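Local coordinates for nicastrin (Dictyostelium purpureum, PDB 4R12), which is probably an essential subunit of the gamma-secretase complex, the protease that cleaves membrane proteins such as Notch receptors and the amyloid precursor protein within the membrane, at residues K373-T378 / D402-Y407; L342-A347 / V398-H403; C36-G41 / L173-Q178. All blocks are in the same frame, centred on the assembly; numbering follows the deposited sequence.

Burial and chemistry go together in these three contacts. Contact 2 is the core member, a strand pair of the large lobe whose ladder carries mainly aliphatic side chains on one face and a histidine-threonine cluster on the other. Contact 1 lies at the surface of the same lobe, about 7 Å away between centres. It shares Asp402 and His403 with contact 2, and its strand 370-374 runs beside strand 339-347, but its own grip comes from one carboxylate and a stacked amide. Contact 3, about 42 Å from both between centres, belongs to the small lobe and is partly buried; there serine hydroxyls and a backbone bond hold a loop to residues 173-178.

Contact 1 of 3, residues K373-T378 / D402-Y407; sequences KPTTQT and DHDYKY
Asp404 reaches across to Thr375 and Thr376 and meets them with both carboxylate oxygens. With CG anti to the backbone N (chi1 170°), the carboxylate is carried to the turn that follows strand 370-374. Its OD1 accepts from Thr375 OG1 at 2.7 Å and from the backbone N of Thr376 at 2.7 Å, the latter bond nearly straight at 169°. The other oxygen, OD2, takes the hydroxyl of Thr376 on its syn lone pair, 2.7 Å from OG1. Thr375 OG1 also receives the backbone N of Gln377 at 3.1 Å, an ST turn that shapes the loop presenting these donors. With the carboxylate of Asp404 removed, as by an alanine here, both threonine hydroxyls and the Thr376 N-H would probably be left without this acceptor.

Equally close is the stack beside it: the bent side chain of Gln377 lays its amide flat over one face of Tyr405, NE2 3.6 Å above the ring centre and the planes 4° apart, while the Tyr405 hydroxyl bonds to the backbone of Glu126. The solvent side is at Thr376, an exposed residue. Three donors converging on one carboxylate would favour its charged form and would probably fix its rotation as well.

Contact 2 of 3, residues L342-A347 / V398-H403; sequences LYLHTA and VVITDH
His345 swings its imidazole across the neighbouring strand to meet Thr401 and His403. Its first torsion points CG away from its own carbonyl (chi1 -52°), which turns the ring edge toward the end of strand 397-401. There NE2 donates to the backbone O of His403 at 2.9 Å, in the imidazole plane and nearly in line with the C=O, and lies 3.0 Å from Thr401 OG1, a hydrogen bond in which either atom could be the donor. Thr401 keeps its hydroxyl close over its own main chain (chi1 82°); from there OG1 accepts the backbone N-H of His403, forming an ST turn where the chain leaves the strand. OG1 also lies above the His403 ring, toward its rim; the ND1 of that ring bonds to the backbone O of Tyr405.

The two strands are antiparallel, with Tyr343-Thr401 and His345-Val399 as hydrogen-bonded pairs and Leu344-Ile400 and Thr346-Val398 as non-hydrogen-bonded ones. They belong to the strand layer of the large lobe, whose family is related to zinc exopeptidases. Tyr343 N meets Thr401 O at 2.6 Å, almost straight at 177°.

On the opposite face Leu344 and Ile400 run alongside each other in the same direction, with Leu344 CD2 3.7 Å from Ile400 CG1. The same methyl reaches Val398 CG1 at 3.9 Å, and helix 352-362 covers this face through Leu358. Back on the His345 side, the Tyr343 side chain leans on the backbone of His403, CB 3.3 Å from its O.

Contact 3 of 3, residues C36-G41 / L173-Q178; sequences CSSKHG and LDSFMQ
Ser37 OG is gripped from several directions: it accepts from the backbone N of Met177 at 3.0 Å, donates to the O of Ser38, and takes a weak bond from a water that also donates to Met177 O. Next along the loop, Ser38 binds Ser175 twice. Its backbone N donates to Ser175 O at 2.9 Å, approaching from above the carbonyl plane, while its OG accepts from Ser175 N at 2.9 Å. The hydroxyl can do so because it is folded back over its own backbone (chi1 67°); it also donates to Lys39 O. The loop thus crosses residues 173-178 steeply, held by one backbone bond and two bonds from backbone N-H to hydroxyl.

On the more exposed side, His40 turns its edge to the face of Phe176 in a T-shaped stack, CD2 4.0 Å above the ring centre and the planes at 86°. Met177 packs inward instead, its CG 3.4 Å from Cys36 O.

Cys36 is tied by a disulfide to Cys24 in strand 21-29, the strand that Met177 also touches. The loop leads from strand 33-34 into strand 43-50, which pairs with strand 169-174; on its other edge strand 169-174 pairs with strand 581-586.

Contact 1 of 3, residues K373-T378 / D402-Y407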
loop_
_atom_site.group_PDB
_atom_site.type_symbol
_atom_site.label_atom_id
_atom_site.label_comp_id
_atom_site.label_asym_id
_atom_site.label_seq_id
_atom_site.Cartn_x
_atom_site.Cartn_y
_atom_site.Cartn_z
ATOM N N LYS A 373 18.763 17.205 0.645
ATOM C CA LYS A 373 18.636 18.354 1.528
ATOM C C LYS A 373 18.135 17.935 2.898
ATOM O O LYS A 373 17.408 16.951 3.032
ATOM C CB LYS A 373 17.688 19.394 0.926
ATOM C CG LYS A 373 18.330 20.215 -0.170
ATOM C CD LYS A 373 17.311 21.045 -0.928
ATOM C CE LYS A 373 17.943 21.606 -2.201
ATOM N NZ LYS A 373 16.984 22.426 -2.985
ATOM N N PRO A 374 18.523 18.687 3.931
ATOM C CA PRO A 374 17.937 18.424 5.241
ATOM C C PRO A 374 16.508 18.946 5.320
ATOM O O PRO A 374 16.135 19.867 4.585
ATOM C CB PRO A 374 18.864 19.192 6.202
ATOM C CG PRO A 374 19.446 20.278 5.366
ATOM C CD PRO A 374 19.604 19.692 3.991
ATOM N N THR A 375 15.712 18.358 6.205
ATOM C CA THR A 375 14.406 18.919 6.511
ATOM C C THR A 375 14.540 20.099 7.486
ATOM O O THR A 375 15.563 20.244 8.163
ATOM C CB THR A 375 13.465 17.848 7.093
ATOM O OG1 THR A 375 12.166 18.412 7.272
ATOM C CG2 THR A 375 13.984 17.317 8.435
ATOM N N THR A 376 13.514 20.954 7.530
ATOM C CA THR A 376 13.453 22.074 8.480
ATOM C C THR A 376 12.488 21.735 9.615
ATOM O O THR A 376 12.328 22.491 10.591
ATOM C CB THR A 376 13.008 23.382 7.784
ATOM O OG1 THR A 376 11.703 23.208 7.210
ATOM C CG2 THR A 376 13.991 23.764 6.683
ATOM N N GLN A 377 11.839 20.580 9.478
ATOM C CA GLN A 377 10.832 20.165 10.432
ATOM C C GLN A 377 11.490 19.461 11.610
ATOM O O GLN A 377 12.521 18.806 11.458
ATOM C CB GLN A 377 9.792 19.262 9.741
ATOM C CG GLN A 377 9.012 19.990 8.634
ATOM C CD GLN A 377 8.397 21.317 9.123
ATOM O OE1 GLN A 377 8.801 22.397 8.689
ATOM N NE2 GLN A 377 7.418 21.229 10.013
ATOM N N THR A 378 10.897 19.620 12.790
ATOM C CA THR A 378 11.464 19.043 14.005
ATOM C C THR A 378 10.729 17.794 14.470
ATOM O O THR A 378 11.023 17.258 15.543
ATOM C CB THR A 378 11.482 20.065 15.141
ATOM O OG1 THR A 378 10.182 20.653 15.278
ATOM C CG2 THR A 378 12.495 21.150 14.838
ATOM N N ASP A 402 10.451 12.971 -0.551
ATOM C CA ASP A 402 10.526 13.998 -1.585
ATOM C C ASP A 402 9.948 15.336 -1.122
ATOM O O ASP A 402 9.582 16.183 -1.948
ATOM C CB ASP A 402 9.820 13.545 -2.866
ATOM C CG ASP A 402 8.385 13.132 -2.636
ATOM O OD1 ASP A 402 7.813 13.476 -1.569
ATOM O OD2 ASP A 402 7.838 12.442 -3.529
ATOM N N HIS A 403 9.874 15.534 0.191
ATOM C CA HIS A 403 9.330 16.779 0.722
ATOM C C HIS A 403 10.032 17.211 2.005
ATOM O O HIS A 403 10.448 16.380 2.822
ATOM C CB HIS A 403 7.828 16.625 0.996
ATOM C CG HIS A 403 7.512 15.499 1.936
ATOM N ND1 HIS A 403 7.258 15.693 3.281
ATOM C CD2 HIS A 403 7.462 14.162 1.736
ATOM C CE1 HIS A 403 7.044 14.525 3.858
ATOM N NE2 HIS A 403 7.165 13.578 2.945
ATOM N N ASP A 404 10.134 18.521 2.192
ATOM C CA ASP A 404 10.626 19.071 3.450
ATOM C C ASP A 404 9.502 18.987 4.482
ATOM O O ASP A 404 9.572 18.200 5.438
ATOM C CB ASP A 404 11.109 20.511 3.261
ATOM C CG ASP A 404 11.398 21.220 4.590
ATOM O OD1 ASP A 404 11.685 20.525 5.593
ATOM O OD2 ASP A 404 11.339 22.463 4.626
ATOM N N TYR A 405 8.459 19.785 4.287
ATOM C CA TYR A 405 7.282 19.705 5.155
ATOM C C TYR A 405 6.084 19.122 4.374
ATOM O O TYR A 405 5.962 17.900 4.251
ATOM C CB TYR A 405 6.969 21.095 5.747
ATOM C CG TYR A 405 5.787 21.148 6.703
ATOM C CD1 TYR A 405 5.235 19.991 7.238
ATOM C CD2 TYR A 405 5.215 22.370 7.061
ATOM C CE1 TYR A 405 4.145 20.039 8.100
ATOM C CE2 TYR A 405 4.122 22.431 7.926
ATOM C CZ TYR A 405 3.593 21.258 8.438
ATOM O OH TYR A 405 2.514 21.301 9.287
ATOM N N LYS A 406 5.208 19.986 3.862
ATOM C CA LYS A 406 4.030 19.568 3.084
ATOM C C LYS A 406 4.386 18.536 1.995
ATOM O O LYS A 406 5.341 18.722 1.241
ATOM C CB LYS A 406 3.370 20.810 2.451
ATOM C CG LYS A 406 2.340 20.540 1.367
ATOM C CD LYS A 406 1.737 21.859 0.810
ATOM C CE LYS A 406 0.575 21.565 -0.159
ATOM N NZ LYS A 406 -0.431 22.667 -0.211
ATOM N N TYR A 407 3.627 17.443 1.940
ATOM C CA TYR A 407 3.835 16.399 0.932
ATOM C C TYR A 407 3.988 16.972 -0.474
ATOM O O TYR A 407 3.250 17.876 -0.862
ATOM C CB TYR A 407 2.649 15.414 0.924
ATOM C CG TYR A 407 2.618 14.367 2.020
ATOM C CD1 TYR A 407 3.701 14.164 2.871
ATOM C CD2 TYR A 407 1.499 13.551 2.181
ATOM C CE1 TYR A 407 3.658 13.180 3.865
ATOM C CE2 TYR A 407 1.450 12.566 3.162
ATOM C CZ TYR A 407 2.529 12.393 4.007
ATOM O OH TYR A 407 2.471 11.410 4.976
#

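Contact 2 of 3, residues L342-A347 / V398-H403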
loop_
_atom_site.group_PDB
_atom_site.type_symbol
_atom_site.label_atom_id
_atom_site.label_comp_id
_atom_site.label_asym_id
_atom_site.label_seq_id
_atom_site.Cartn_x
_atom_site.Cartn_y
_atom_site.Cartn_z
ATOM N N LEU A 342 15.770 15.288 -2.855
ATOM C CA LEU A 342 15.151 14.402 -1.878
ATOM C C LEU A 342 15.561 14.894 -0.511
ATOM O O LEU A 342 16.632 15.474 -0.356
ATOM C CB LEU A 342 15.569 12.938 -2.081
ATOM C CG LEU A 342 15.021 12.260 -3.338
ATOM C CD1 LEU A 342 15.617 10.836 -3.494
ATOM C CD2 LEU A 342 13.477 12.201 -3.335
ATOM N N TYR A 343 14.715 14.650 0.479
ATOM C CA TYR A 343 14.894 15.234 1.802
ATOM C C TYR A 343 15.189 14.159 2.830
ATOM O O TYR A 343 14.614 13.080 2.801
ATOM C CB TYR A 343 13.652 16.040 2.188
ATOM C CG TYR A 343 13.546 17.305 1.376
ATOM C CD1 TYR A 343 12.908 17.313 0.138
ATOM C CD2 TYR A 343 14.127 18.487 1.825
ATOM C CE1 TYR A 343 12.835 18.480 -0.624
ATOM C CE2 TYR A 343 14.063 19.646 1.078
ATOM C CZ TYR A 343 13.414 19.639 -0.141
ATOM O OH TYR A 343 13.352 20.805 -0.869
ATOM N N LEU A 344 16.129 14.452 3.712
ATOM C CA LEU A 344 16.566 13.489 4.708
ATOM C C LEU A 344 16.012 13.863 6.074
ATOM O O LEU A 344 16.394 14.886 6.639
ATOM C CB LEU A 344 18.102 13.422 4.751
ATOM C CG LEU A 344 18.739 12.965 3.433
ATOM C CD1 LEU A 344 20.254 12.891 3.580
ATOM C CD2 LEU A 344 18.172 11.616 2.961
ATOM N N HIS A 345 15.091 13.052 6.588
ATOM C CA HIS A 345 14.523 13.288 7.910
ATOM C C HIS A 345 15.152 12.301 8.870
ATOM O O HIS A 345 14.952 11.099 8.738
ATOM C CB HIS A 345 12.992 13.131 7.885
ATOM C CG HIS A 345 12.332 13.938 6.809
ATOM N ND1 HIS A 345 11.526 15.020 7.082
ATOM C CD2 HIS A 345 12.387 13.837 5.460
ATOM C CE1 HIS A 345 11.100 15.547 5.947
ATOM N NE2 HIS A 345 11.607 14.849 4.947
ATOM N N THR A 346 15.902 12.807 9.842
ATOM C CA THR A 346 16.744 11.938 10.650
ATOM C C THR A 346 16.278 11.858 12.097
ATOM O O THR A 346 15.640 12.779 12.609
ATOM C CB THR A 346 18.229 12.409 10.618
ATOM O OG1 THR A 346 18.321 13.758 11.090
ATOM C CG2 THR A 346 18.773 12.351 9.201
ATOM N N ALA A 347 16.593 10.742 12.745
ATOM C CA ALA A 347 16.320 10.578 14.166
ATOM C C ALA A 347 17.300 9.569 14.743
ATOM O O ALA A 347 18.060 8.941 14.005
ATOM C CB ALA A 347 14.874 10.134 14.390
ATOM N N VAL A 398 17.287 7.221 9.156
ATOM C CA VAL A 398 17.177 8.165 8.060
ATOM C C VAL A 398 15.951 7.827 7.239
ATOM O O VAL A 398 15.879 6.757 6.627
ATOM C CB VAL A 398 18.412 8.150 7.149
ATOM C CG1 VAL A 398 18.240 9.170 6.028
ATOM C CG2 VAL A 398 19.698 8.432 7.959
ATOM N N VAL A 399 14.983 8.731 7.257
ATOM C CA VAL A 399 13.807 8.601 6.419
ATOM C C VAL A 399 14.009 9.489 5.193
ATOM O O VAL A 399 14.187 10.696 5.310
ATOM C CB VAL A 399 12.523 8.990 7.179
ATOM C CG1 VAL A 399 11.296 8.793 6.310
ATOM C CG2 VAL A 399 12.406 8.168 8.467
ATOM N N ILE A 400 14.006 8.877 4.017
ATOM C CA ILE A 400 14.203 9.608 2.774
ATOM C C ILE A 400 12.857 9.891 2.096
ATOM O O ILE A 400 12.114 8.964 1.806
ATOM C CB ILE A 400 15.109 8.812 1.800
ATOM C CG1 ILE A 400 16.430 8.426 2.483
ATOM C CG2 ILE A 400 15.340 9.600 0.522
ATOM C CD1 ILE A 400 17.424 7.677 1.554
ATOM N N THR A 401 12.555 11.167 1.850
ATOM C CA THR A 401 11.293 11.559 1.222
ATOM C C THR A 401 11.525 12.600 0.142
ATOM O O THR A 401 12.646 13.084 -0.039
ATOM C CB THR A 401 10.280 12.174 2.250
ATOM O OG1 THR A 401 10.592 13.559 2.459
ATOM C CG2 THR A 401 10.312 11.443 3.589
ATOM N N ASP A 402 10.451 12.971 -0.551
ATOM C CA ASP A 402 10.526 13.998 -1.585
ATOM C C ASP A 402 9.948 15.336 -1.122
ATOM O O ASP A 402 9.582 16.183 -1.948
ATOM C CB ASP A 402 9.820 13.545 -2.866
ATOM C CG ASP A 402 8.385 13.132 -2.636
ATOM O OD1 ASP A 402 7.813 13.476 -1.569
ATOM O OD2 ASP A 402 7.838 12.442 -3.529
ATOM N N HIS A 403 9.874 15.534 0.191
ATOM C CA HIS A 403 9.330 16.779 0.722
ATOM C C HIS A 403 10.032 17.211 2.005
ATOM O O HIS A 403 10.448 16.380 2.822
ATOM C CB HIS A 403 7.828 16.625 0.996
ATOM C CG HIS A 403 7.512 15.499 1.936
ATOM N ND1 HIS A 403 7.258 15.693 3.281
ATOM C CD2 HIS A 403 7.462 14.162 1.736
ATOM C CE1 HIS A 403 7.044 14.525 3.858
ATOM N NE2 HIS A 403 7.165 13.578 2.945
#

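Contact 3 of 3, residues C36-G41 / L173-Q178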
loop_
_atom_site.group_PDB
_atom_site.type_symbol
_atom_site.label_atom_id
_atom_site.label_comp_id
_atom_site.label_asym_id
_atom_site.label_seq_id
_atom_site.Cartn_x
_atom_site.Cartn_y
_atom_site.Cartn_z
ATOM N N CYS A 36 -18.716 2.759 1.938
ATOM C CA CYS A 36 -20.035 2.685 1.328
ATOM C C CYS A 36 -20.594 1.269 1.313
ATOM O O CYS A 36 -19.864 0.290 1.463
ATOM C CB CYS A 36 -19.981 3.199 -0.113
ATOM S SG CYS A 36 -18.826 4.556 -0.425
ATOM N N SER A 37 -21.897 1.186 1.093
ATOM C CA SER A 37 -22.563 -0.077 0.855
ATOM C C SER A 37 -23.813 0.178 0.036
ATOM O O SER A 37 -24.400 1.253 0.115
ATOM C CB SER A 37 -22.927 -0.763 2.173
ATOM O OG SER A 37 -23.629 -1.970 1.929
ATOM N N SER A 38 -24.212 -0.801 -0.764
ATOM C CA SER A 38 -25.547 -0.760 -1.333
ATOM C C SER A 38 -26.534 -1.274 -0.295
ATOM O O SER A 38 -26.142 -1.875 0.714
ATOM C CB SER A 38 -25.633 -1.598 -2.613
ATOM O OG SER A 38 -25.478 -2.973 -2.324
ATOM N N LYS A 39 -27.814 -1.015 -0.527
ATOM C CA LYS A 39 -28.848 -1.669 0.253
ATOM C C LYS A 39 -28.844 -3.149 -0.095
ATOM O O LYS A 39 -28.269 -3.573 -1.117
ATOM C CB LYS A 39 -30.226 -1.054 -0.025
ATOM C CG LYS A 39 -30.448 0.322 0.606
ATOM C CD LYS A 39 -30.683 0.210 2.102
ATOM C CE LYS A 39 -30.965 1.567 2.759
ATOM N NZ LYS A 39 -31.468 2.560 1.768
ATOM N N HIS A 40 -29.466 -3.941 0.767
ATOM C CA HIS A 40 -29.694 -5.341 0.468
ATOM C C HIS A 40 -30.498 -5.427 -0.830
ATOM O O HIS A 40 -31.559 -4.815 -0.938
ATOM C CB HIS A 40 -30.435 -6.024 1.624
ATOM C CG HIS A 40 -30.453 -7.516 1.529
ATOM N ND1 HIS A 40 -31.571 -8.224 1.145
ATOM C CD2 HIS A 40 -29.490 -8.436 1.766
ATOM C CE1 HIS A 40 -31.299 -9.516 1.154
ATOM N NE2 HIS A 40 -30.042 -9.672 1.528
ATOM N N GLY A 41 -29.971 -6.142 -1.824
ATOM C CA GLY A 41 -30.641 -6.256 -3.108
ATOM C C GLY A 41 -30.200 -5.213 -4.125
ATOM O O GLY A 41 -30.722 -5.163 -5.233
ATOM N N LEU A 173 -26.387 -0.729 -9.019
ATOM C CA LEU A 173 -25.138 -0.975 -8.316
ATOM C C LEU A 173 -25.343 -1.964 -7.160
ATOM O O LEU A 173 -26.072 -1.680 -6.203
ATOM C CB LEU A 173 -24.555 0.348 -7.783
ATOM C CG LEU A 173 -23.931 1.383 -8.731
ATOM C CD1 LEU A 173 -24.915 1.912 -9.771
ATOM C CD2 LEU A 173 -23.323 2.549 -7.931
ATOM N N ASP A 174 -24.694 -3.117 -7.252
ATOM C CA ASP A 174 -24.717 -4.135 -6.203
ATOM C C ASP A 174 -23.390 -4.178 -5.455
ATOM O O ASP A 174 -22.357 -4.533 -6.032
ATOM C CB ASP A 174 -24.995 -5.525 -6.790
ATOM C CG ASP A 174 -26.268 -5.578 -7.593
ATOM O OD1 ASP A 174 -27.294 -5.058 -7.112
ATOM O OD2 ASP A 174 -26.244 -6.143 -8.707
ATOM N N SER A 175 -23.418 -3.817 -4.178
ATOM C CA SER A 175 -22.244 -3.930 -3.326
ATOM C C SER A 175 -22.686 -3.979 -1.878
ATOM O O SER A 175 -22.392 -3.079 -1.096
ATOM C CB SER A 175 -21.269 -2.766 -3.565
ATOM O OG SER A 175 -21.849 -1.518 -3.216
ATOM N N PHE A 176 -23.410 -5.039 -1.523
ATOM C CA PHE A 176 -23.930 -5.173 -0.174
ATOM C C PHE A 176 -22.856 -5.597 0.813
ATOM O O PHE A 176 -22.279 -6.673 0.682
ATOM C CB PHE A 176 -25.078 -6.178 -0.100
ATOM C CG PHE A 176 -25.609 -6.351 1.297
ATOM C CD1 PHE A 176 -26.343 -5.336 1.895
ATOM C CD2 PHE A 176 -25.340 -7.498 2.026
ATOM C CE1 PHE A 176 -26.815 -5.470 3.190
ATOM C CE2 PHE A 176 -25.816 -7.644 3.329
ATOM C CZ PHE A 176 -26.551 -6.629 3.908
ATOM N N MET A 177 -22.616 -4.743 1.806
ATOM C CA MET A 177 -21.611 -4.983 2.832
ATOM C C MET A 177 -22.253 -5.582 4.072
ATOM O O MET A 177 -23.095 -4.954 4.710
ATOM C CB MET A 177 -20.881 -3.677 3.180
ATOM C CG MET A 177 -20.175 -3.034 1.982
ATOM S SD MET A 177 -18.720 -3.968 1.457
ATOM C CE MET A 177 -18.911 -3.907 -0.327
ATOM N N GLN A 178 -21.866 -6.805 4.408
ATOM C CA GLN A 178 -22.474 -7.491 5.544
ATOM C C GLN A 178 -22.129 -6.826 6.866
ATOM O O GLN A 178 -22.949 -6.777 7.767
ATOM C CB GLN A 178 -22.044 -8.949 5.594
ATOM C CG GLN A 178 -22.579 -9.792 4.474
ATOM C CD GLN A 178 -22.384 -11.260 4.756
ATOM O OE1 GLN A 178 -23.215 -11.892 5.412
ATOM N NE2 GLN A 178 -21.272 -11.808 4.282
HETATM O O HOH W 1 -24.687 -2.918 5.048
#